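Local atomic coordinates of B12-binding domain-containing protein (PDB entry 6WTE), a protein that binds cobalamin and a [4Fe-4S] cluster and, as the radical SAM methylase TsrM, probably transfers methyl groups by a non-radical route. Residues A[256-269]-A[297-309]. Sequence-based numbering, arbitrary orientation.
Sequences MESLAAQGILDQHT and DNPLNRLRLWVYC
Asn298 gives its ND2 hydrogen to Glu257 OE1 at 3.1 Å, reaching the oxygen from above the carboxylate plane; Arg291 supplies the charge partner of that acid. Pro299 rests its puckered ring on the last helical turn, CB 3.7 Å from Ala260 CB, and the small methyl of alanine lets the proline ring and the helix come close together. Leu303, its CG anti to the backbone N (chi1 171°), lays CD1 3.6 Å from CD of Gln267, whose NE2 is fixed by the carbonyls of Met256 and Ile264, while CD2 meets Met256 CE. Arg304 begins the parallel strand pairing, its N bonded to Leu265 O. Its bent chain brings NE and NH2 side-on to Asp266, NH2 2.9 Å from OD2, with the carboxylate turned 52° from the guanidinium plane and Leu265 CB over one guanidinium face. A methionine in its place would probably leave the buried Asp266 carboxylate without its charge mate. Leu305 points to the opposite face of the sheet, its CD1 3.9 Å from Met256 CE. Trp306 turns its indole edge to Asp266, NE1 donating to the anti lone pair of OD1 (3.0 Å, 165°), and Val307 CG1 packs on Thr269 CG2. Strands 266-269 and 304-309, joined through helix 278-294, form a right-handed beta-alpha-beta crossover of the radical SAM barrel, with His268 touching cobalamin.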
loop_
_atom_site.group_PDB
_atom_site.type_symbol
_atom_site.label_atom_id
_atom_site.label_comp_id
_atom_site.label_asym_id
_atom_site.label_seq_id
_atom_site.Cartn_x
_atom_site.Cartn_y
_atom_site.Cartn_z
ATOM N N MET A 256 9.459 15.469 -9.151
ATOM C CA MET A 256 9.173 16.244 -7.948
ATOM C C MET A 256 9.120 17.729 -8.258
ATOM O O MET A 256 8.274 18.451 -7.720
ATOM C CB MET A 256 10.229 15.971 -6.878
ATOM C CG MET A 256 10.276 14.525 -6.443
ATOM S SD MET A 256 11.621 14.202 -5.294
ATOM C CE MET A 256 10.996 15.003 -3.816
ATOM N N GLU A 257 10.021 18.200 -9.123
ATOM C CA GLU A 257 10.020 19.608 -9.496
ATOM C C GLU A 257 8.743 19.965 -10.242
ATOM O O GLU A 257 8.166 21.034 -10.019
ATOM C CB GLU A 257 11.254 19.923 -10.345
ATOM C CG GLU A 257 11.528 21.404 -10.532
ATOM C CD GLU A 257 12.813 21.658 -11.292
ATOM O OE1 GLU A 257 13.846 21.044 -10.946
ATOM O OE2 GLU A 257 12.791 22.475 -12.233
ATOM N N SER A 258 8.275 19.064 -11.116
ATOM C CA SER A 258 7.032 19.298 -11.846
ATOM C C SER A 258 5.843 19.381 -10.898
ATOM O O SER A 258 4.973 20.246 -11.056
ATOM C CB SER A 258 6.807 18.191 -12.876
ATOM O OG SER A 258 5.608 18.422 -13.601
ATOM N N LEU A 259 5.789 18.489 -9.906
ATOM C CA LEU A 259 4.753 18.579 -8.883
ATOM C C LEU A 259 4.818 19.920 -8.157
ATOM O O LEU A 259 3.808 20.622 -8.028
ATOM C CB LEU A 259 4.903 17.428 -7.890
ATOM C CG LEU A 259 4.570 16.038 -8.432
ATOM C CD1 LEU A 259 4.880 14.956 -7.401
ATOM C CD2 LEU A 259 3.104 15.996 -8.850
ATOM N N ALA A 260 6.014 20.304 -7.698
ATOM C CA ALA A 260 6.147 21.544 -6.940
ATOM C C ALA A 260 5.773 22.757 -7.780
ATOM O O ALA A 260 5.230 23.733 -7.251
ATOM C CB ALA A 260 7.572 21.693 -6.412
ATOM N N ALA A 261 6.050 22.711 -9.083
ATOM C CA ALA A 261 5.715 23.838 -9.948
ATOM C C ALA A 261 4.211 24.069 -10.009
ATOM O O ALA A 261 3.767 25.210 -10.188
ATOM C CB ALA A 261 6.281 23.608 -11.351
ATOM N N GLN A 262 3.416 23.005 -9.886
ATOM C CA GLN A 262 1.963 23.124 -9.875
ATOM C C GLN A 262 1.406 23.487 -8.507
ATOM O O GLN A 262 0.182 23.569 -8.364
ATOM C CB GLN A 262 1.309 21.817 -10.337
ATOM C CG GLN A 262 1.852 21.248 -11.627
ATOM C CD GLN A 262 1.322 19.852 -11.897
ATOM O OE1 GLN A 262 0.117 19.608 -11.820
ATOM N NE2 GLN A 262 2.226 18.918 -12.172
ATOM N N GLY A 263 2.256 23.694 -7.501
ATOM C CA GLY A 263 1.790 23.963 -6.155
ATOM C C GLY A 263 1.642 22.732 -5.288
ATOM O O GLY A 263 1.176 22.843 -4.147
ATOM N N ILE A 264 2.005 21.563 -5.802
ATOM C CA ILE A 264 1.918 20.311 -5.031
ATOM C C ILE A 264 3.229 20.216 -4.261
ATOM O O ILE A 264 4.197 19.571 -4.668
ATOM C CB ILE A 264 1.650 19.103 -5.933
ATOM C CG1 ILE A 264 0.340 19.299 -6.714
ATOM C CG2 ILE A 264 1.626 17.809 -5.119
ATOM C CD1 ILE A 264 0.074 18.204 -7.756
ATOM N N LEU A 265 3.263 20.900 -3.116
ATOM C CA LEU A 265 4.494 21.093 -2.353
ATOM C C LEU A 265 4.746 19.980 -1.345
ATOM O O LEU A 265 5.901 19.594 -1.135
ATOM C CB LEU A 265 4.457 22.445 -1.640
ATOM C CG LEU A 265 4.336 23.670 -2.547
ATOM C CD1 LEU A 265 4.272 24.928 -1.688
ATOM C CD2 LEU A 265 5.509 23.733 -3.518
ATOM N N ASP A 266 3.695 19.460 -0.718
ATOM C CA ASP A 266 3.825 18.303 0.163
ATOM C C ASP A 266 3.868 17.031 -0.672
ATOM O O ASP A 266 2.899 16.702 -1.366
ATOM C CB ASP A 266 2.661 18.252 1.153
ATOM C CG ASP A 266 2.683 19.399 2.139
ATOM O OD1 ASP A 266 3.453 19.325 3.118
ATOM O OD2 ASP A 266 1.947 20.384 1.921
ATOM N N GLN A 267 4.981 16.310 -0.603
ATOM C CA GLN A 267 5.158 15.096 -1.386
ATOM C C GLN A 267 5.555 13.957 -0.467
ATOM O O GLN A 267 6.389 14.127 0.426
ATOM C CB GLN A 267 6.203 15.297 -2.488
ATOM C CG GLN A 267 5.849 16.462 -3.410
ATOM C CD GLN A 267 6.895 16.734 -4.473
ATOM O OE1 GLN A 267 7.805 15.938 -4.677
ATOM N NE2 GLN A 267 6.764 17.871 -5.158
ATOM N N HIS A 268 4.927 12.809 -0.677
ATOM C CA HIS A 268 5.155 11.623 0.135
ATOM C C HIS A 268 5.868 10.583 -0.718
ATOM O O HIS A 268 5.407 10.270 -1.822
ATOM C CB HIS A 268 3.821 11.088 0.660
ATOM C CG HIS A 268 3.952 10.136 1.807
ATOM N ND1 HIS A 268 4.352 8.826 1.649
ATOM C CD2 HIS A 268 3.738 10.305 3.134
ATOM C CE1 HIS A 268 4.377 8.230 2.827
ATOM N NE2 HIS A 268 4.012 9.105 3.745
ATOM N N THR A 269 6.995 10.061 -0.224
ATOM C CA THR A 269 7.680 8.995 -0.949
ATOM C C THR A 269 6.803 7.749 -0.958
ATOM O O THR A 269 6.141 7.437 0.034
ATOM C CB THR A 269 9.042 8.672 -0.317
ATOM O OG1 THR A 269 8.869 8.311 1.059
ATOM C CG2 THR A 269 9.972 9.865 -0.410
ATOM N N ASP A 297 14.457 30.380 -7.476
ATOM C CA ASP A 297 13.146 30.279 -8.098
ATOM C C ASP A 297 12.733 28.843 -8.382
ATOM O O ASP A 297 11.591 28.616 -8.796
ATOM C CB ASP A 297 13.117 31.081 -9.402
ATOM C CG ASP A 297 13.277 32.575 -9.176
ATOM O OD1 ASP A 297 12.821 33.076 -8.125
ATOM O OD2 ASP A 297 13.856 33.249 -10.052
ATOM N N ASN A 298 13.624 27.877 -8.191
ATOM C CA ASN A 298 13.236 26.487 -8.368
ATOM C C ASN A 298 12.162 26.143 -7.342
ATOM O O ASN A 298 12.369 26.368 -6.137
ATOM C CB ASN A 298 14.448 25.567 -8.228
ATOM C CG ASN A 298 14.144 24.131 -8.631
ATOM O OD1 ASN A 298 13.178 23.534 -8.161
ATOM N ND2 ASN A 298 14.962 23.581 -9.519
ATOM N N PRO A 299 11.003 25.630 -7.767
ATOM C CA PRO A 299 9.904 25.395 -6.817
ATOM C C PRO A 299 10.217 24.348 -5.770
ATOM O O PRO A 299 9.485 24.260 -4.776
ATOM C CB PRO A 299 8.745 24.947 -7.722
ATOM C CG PRO A 299 9.416 24.371 -8.922
ATOM C CD PRO A 299 10.644 25.217 -9.136
ATOM N N LEU A 300 11.265 23.546 -5.965
ATOM C CA LEU A 300 11.713 22.635 -4.919
ATOM C C LEU A 300 12.152 23.368 -3.661
ATOM O O LEU A 300 12.301 22.730 -2.613
ATOM C CB LEU A 300 12.864 21.768 -5.430
ATOM C CG LEU A 300 12.520 20.741 -6.509
ATOM C CD1 LEU A 300 13.782 20.077 -7.028
ATOM C CD2 LEU A 300 11.553 19.703 -5.975
ATOM N N ASN A 301 12.367 24.684 -3.728
ATOM C CA ASN A 301 12.685 25.425 -2.520
ATOM C C ASN A 301 11.512 25.509 -1.552
ATOM O O ASN A 301 11.714 25.893 -0.396
ATOM C CB ASN A 301 13.189 26.819 -2.878
ATOM C CG ASN A 301 14.652 26.810 -3.260
ATOM O OD1 ASN A 301 15.521 26.662 -2.402
ATOM N ND2 ASN A 301 14.933 26.962 -4.550
ATOM N N ARG A 302 10.303 25.151 -1.983
ATOM C CA ARG A 302 9.157 25.063 -1.088
ATOM C C ARG A 302 8.726 23.618 -0.847
ATOM O O ARG A 302 7.640 23.385 -0.306
ATOM C CB ARG A 302 7.993 25.891 -1.644
ATOM C CG ARG A 302 8.310 27.388 -1.737
ATOM C CD ARG A 302 7.131 28.213 -2.249
ATOM N NE ARG A 302 6.736 27.825 -3.597
ATOM C CZ ARG A 302 7.376 28.199 -4.702
ATOM N NH1 ARG A 302 8.453 28.972 -4.624
ATOM N NH2 ARG A 302 6.942 27.795 -5.889
ATOM N N LEU A 303 9.562 22.648 -1.216
ATOM C CA LEU A 303 9.225 21.239 -1.027
ATOM C C LEU A 303 9.042 20.906 0.448
ATOM O O LEU A 303 9.790 21.373 1.308
ATOM C CB LEU A 303 10.321 20.356 -1.623
ATOM C CG LEU A 303 10.234 18.854 -1.331
ATOM C CD1 LEU A 303 9.033 18.239 -2.043
ATOM C CD2 LEU A 303 11.528 18.151 -1.731
ATOM N N ARG A 304 8.022 20.109 0.740
ATOM C CA ARG A 304 7.794 19.579 2.080
ATOM C C ARG A 304 7.700 18.067 1.921
ATOM O O ARG A 304 6.666 17.551 1.492
ATOM C CB ARG A 304 6.541 20.184 2.706
ATOM C CG ARG A 304 6.632 21.706 2.839
ATOM C CD ARG A 304 5.459 22.301 3.603
ATOM N NE ARG A 304 4.205 22.272 2.849
ATOM C CZ ARG A 304 3.733 23.281 2.120
ATOM N NH1 ARG A 304 4.408 24.418 2.025
ATOM N NH2 ARG A 304 2.577 23.153 1.481
ATOM N N LEU A 305 8.785 17.365 2.245
ATOM C CA LEU A 305 8.924 15.945 1.940
ATOM C C LEU A 305 8.524 15.106 3.144
ATOM O O LEU A 305 8.954 15.377 4.271
ATOM C CB LEU A 305 10.361 15.617 1.532
ATOM C CG LEU A 305 10.629 14.199 1.029
ATOM C CD1 LEU A 305 9.836 13.931 -0.238
ATOM C CD2 LEU A 305 12.121 14.035 0.779
ATOM N N TRP A 306 7.731 14.069 2.896
ATOM C CA TRP A 306 7.269 13.159 3.934
ATOM C C TRP A 306 7.708 11.760 3.538
ATOM O O TRP A 306 7.379 11.296 2.444
ATOM C CB TRP A 306 5.750 13.247 4.097
ATOM C CG TRP A 306 5.294 14.655 4.387
ATOM C CD1 TRP A 306 5.009 15.632 3.473
ATOM C CD2 TRP A 306 5.100 15.242 5.677
ATOM N NE1 TRP A 306 4.646 16.792 4.120
ATOM C CE2 TRP A 306 4.701 16.578 5.473
ATOM C CE3 TRP A 306 5.236 14.771 6.987
ATOM C CZ2 TRP A 306 4.418 17.441 6.531
ATOM C CZ3 TRP A 306 4.958 15.634 8.035
ATOM C CH2 TRP A 306 4.552 16.952 7.800
ATOM N N VAL A 307 8.475 11.104 4.406
ATOM C CA VAL A 307 9.092 9.831 4.048
ATOM C C VAL A 307 8.689 8.758 5.053
ATOM O O VAL A 307 8.264 9.040 6.175
ATOM C CB VAL A 307 10.634 9.932 3.948
ATOM C CG1 VAL A 307 11.037 11.002 2.935
ATOM C CG2 VAL A 307 11.272 10.229 5.325
ATOM N N TYR A 308 8.806 7.505 4.611
ATOM C CA TYR A 308 8.550 6.330 5.434
ATOM C C TYR A 308 9.825 5.504 5.473
ATOM O O TYR A 308 10.413 5.224 4.422
ATOM C CB TYR A 308 7.390 5.483 4.888
ATOM C CG TYR A 308 6.962 4.406 5.863
ATOM C CD1 TYR A 308 7.591 3.167 5.890
ATOM C CD2 TYR A 308 5.942 4.643 6.776
ATOM C CE1 TYR A 308 7.212 2.192 6.795
ATOM C CE2 TYR A 308 5.555 3.677 7.677
ATOM C CZ TYR A 308 6.192 2.456 7.684
ATOM O OH TYR A 308 5.803 1.492 8.584
ATOM N N CYS A 309 10.245 5.110 6.678
ATOM C CA CYS A 309 11.565 4.536 6.881
ATOM C C CYS A 309 11.492 3.343 7.816
ATOM O O CYS A 309 10.539 3.177 8.581
ATOM C CB CYS A 309 12.553 5.544 7.495
ATOM S SG CYS A 309 13.065 6.884 6.426
#